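Local structure of periplasmic molybdate-binding protein (Azotobacter vinelandii, 1ATG) at residues K23-A28 and A206-S211. The protein binds molybdate, and also tungstate, in the periplasm, probably delivering the oxyanion to an ABC transporter for uptake. Residues are numbered along the deposited sequence; the frame is centred on the assembly and turned at random.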
loop_
_atom_site.group_PDB
_atom_site.type_symbol
_atom_site.label_atom_id
_atom_site.label_comp_id
_atom_site.label_asym_id
_atom_site.label_seq_id
_atom_site.Cartn_x
_atom_site.Cartn_y
_atom_site.Cartn_z
ATOM N N LYS A 23 -2.697 -10.073 21.187
ATOM C CA LYS A 23 -3.705 -10.192 22.230
ATOM C C LYS A 23 -4.301 -11.597 22.208
ATOM O O LYS A 23 -4.494 -12.226 23.261
ATOM C CB LYS A 23 -4.802 -9.152 22.040
ATOM C CG LYS A 23 -6.041 -9.274 22.900
ATOM C CD LYS A 23 -7.080 -8.213 22.577
ATOM C CE LYS A 23 -8.339 -8.376 23.410
ATOM N NZ LYS A 23 -8.147 -7.916 24.812
ATOM N N GLN A 24 -4.643 -12.100 21.025
ATOM C CA GLN A 24 -5.274 -13.404 20.929
ATOM C C GLN A 24 -4.370 -14.577 21.228
ATOM O O GLN A 24 -4.844 -15.538 21.864
ATOM C CB GLN A 24 -5.822 -13.569 19.496
ATOM C CG GLN A 24 -6.986 -12.649 19.196
ATOM C CD GLN A 24 -7.477 -12.845 17.770
ATOM O OE1 GLN A 24 -7.236 -13.892 17.172
ATOM N NE2 GLN A 24 -8.188 -11.851 17.266
ATOM N N THR A 25 -3.135 -14.579 20.775
ATOM C CA THR A 25 -2.245 -15.709 20.815
ATOM C C THR A 25 -1.020 -15.581 21.696
ATOM O O THR A 25 -0.345 -16.583 21.921
ATOM C CB THR A 25 -1.690 -16.045 19.401
ATOM O OG1 THR A 25 -0.754 -15.030 19.005
ATOM C CG2 THR A 25 -2.816 -16.138 18.387
ATOM N N GLY A 26 -0.688 -14.360 22.094
ATOM C CA GLY A 26 0.507 -14.132 22.897
ATOM C C GLY A 26 1.754 -13.982 22.040
ATOM O O GLY A 26 2.839 -13.720 22.573
ATOM N N HIS A 27 1.636 -14.151 20.728
ATOM C CA HIS A 27 2.767 -14.037 19.826
ATOM C C HIS A 27 2.990 -12.581 19.414
ATOM O O HIS A 27 2.060 -11.890 18.994
ATOM C CB HIS A 27 2.578 -14.856 18.547
ATOM C CG HIS A 27 2.652 -16.339 18.702
ATOM N ND1 HIS A 27 3.824 -16.999 19.006
ATOM C CD2 HIS A 27 1.694 -17.292 18.585
ATOM C CE1 HIS A 27 3.585 -18.296 19.078
ATOM N NE2 HIS A 27 2.301 -18.503 18.827
ATOM N N ALA A 28 4.246 -12.162 19.488
ATOM C CA ALA A 28 4.636 -10.818 19.084
ATOM C C ALA A 28 5.296 -10.885 17.710
ATOM O O ALA A 28 5.974 -11.841 17.342
ATOM C CB ALA A 28 5.566 -10.194 20.112
ATOM N N ALA A 206 4.613 -18.878 10.868
ATOM C CA ALA A 206 4.286 -18.103 9.668
ATOM C C ALA A 206 2.978 -18.592 9.072
ATOM O O ALA A 206 2.111 -17.790 8.706
ATOM C CB ALA A 206 5.417 -18.205 8.661
ATOM N N GLU A 207 2.797 -19.909 8.974
ATOM C CA GLU A 207 1.560 -20.477 8.459
ATOM C C GLU A 207 0.381 -20.145 9.363
ATOM O O GLU A 207 -0.712 -19.851 8.866
ATOM C CB GLU A 207 1.723 -21.985 8.245
ATOM C CG GLU A 207 2.680 -22.292 7.104
ATOM C CD GLU A 207 2.892 -23.778 6.881
ATOM O OE1 GLU A 207 2.760 -24.548 7.855
ATOM O OE2 GLU A 207 3.196 -24.158 5.730
ATOM N N GLN A 208 0.571 -20.127 10.670
ATOM C CA GLN A 208 -0.492 -19.762 11.600
ATOM C C GLN A 208 -0.922 -18.319 11.354
ATOM O O GLN A 208 -2.113 -18.025 11.277
ATOM C CB GLN A 208 -0.065 -19.938 13.058
ATOM C CG GLN A 208 -1.165 -19.561 14.041
ATOM C CD GLN A 208 -0.792 -19.709 15.493
ATOM O OE1 GLN A 208 -1.495 -19.216 16.382
ATOM N NE2 GLN A 208 0.314 -20.394 15.768
ATOM N N PHE A 209 0.054 -17.414 11.256
ATOM C CA PHE A 209 -0.266 -16.001 11.019
ATOM C C PHE A 209 -0.943 -15.815 9.679
ATOM O O PHE A 209 -1.930 -15.066 9.566
ATOM C CB PHE A 209 1.013 -15.162 11.151
ATOM C CG PHE A 209 0.762 -13.686 10.986
ATOM C CD1 PHE A 209 -0.011 -13.001 11.906
ATOM C CD2 PHE A 209 1.291 -12.987 9.911
ATOM C CE1 PHE A 209 -0.250 -11.645 11.763
ATOM C CE2 PHE A 209 1.047 -11.633 9.773
ATOM C CZ PHE A 209 0.282 -10.955 10.688
ATOM N N MET A 210 -0.492 -16.477 8.628
ATOM C CA MET A 210 -1.081 -16.385 7.299
ATOM C C MET A 210 -2.519 -16.901 7.308
ATOM O O MET A 210 -3.388 -16.338 6.638
ATOM C CB MET A 210 -0.222 -17.096 6.264
ATOM C CG MET A 210 1.112 -16.401 6.012
ATOM S SD MET A 210 1.004 -14.880 5.052
ATOM C CE MET A 210 1.203 -15.570 3.404
ATOM N N SER A 211 -2.783 -17.957 8.083
ATOM C CA SER A 211 -4.137 -18.476 8.230
ATOM C C SER A 211 -5.011 -17.475 8.981
ATOM O O SER A 211 -6.130 -17.169 8.580
ATOM C CB SER A 211 -4.155 -19.818 8.969
ATOM O OG SER A 211 -5.489 -20.196 9.298
HETATM O O HOH W 1 1.718 -21.010 17.977
#
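Gln208 reaches across from helix 203-212 with its amide facing both Thr25 and His27, and it is the one side chain of 206-211 that touches 23-28. Its CG stands anti to the backbone N (chi1 -180°) and the chain runs on fully extended, which carries the amide well clear of its own helix. The two ends of the amide then part company. OE1 meets the methyl of Thr25, Thr25 CG2 to Gln208 OE1 3.9 Å, a loose van der Waals approach of two side chains coming from opposite directions. Gln208 NE2 lies oblique to the imidazole, 4.1 Å from His27 NE2, with ring and amide planes 85° apart. A water joins these two nitrogens: it lies 2.7 Å from His27 NE2 and accepts from Gln208 NE2 at 2.7 Å, making a bridge where no direct hydrogen bond crosses.

On the 23-28 side, helix 11-25 ends at Thr25. Thr25 puts OG1 between its backbone N and carbonyl carbon (chi1 71°), where it takes the N-H of His27 in a fairly straight bond, His27 N to Thr25 OG1 3.1 Å, and also bonds to the carbonyl of Phe21. With OG1 turned back into its own chain, CG2 is the branch that faces Gln208. Gly26, the first residue past the helix, turns the chain with a positive phi. Deeper in, Phe209 packs edge-to-face with Phe21; alongside, Trp212 NE1 hydrogen-bonds to Gln24 OE1. The result is an ST turn at a helix C-terminus, water-bridged to a neighbouring helix on the surface of a periplasmic binding protein fold, away from the anion pocket.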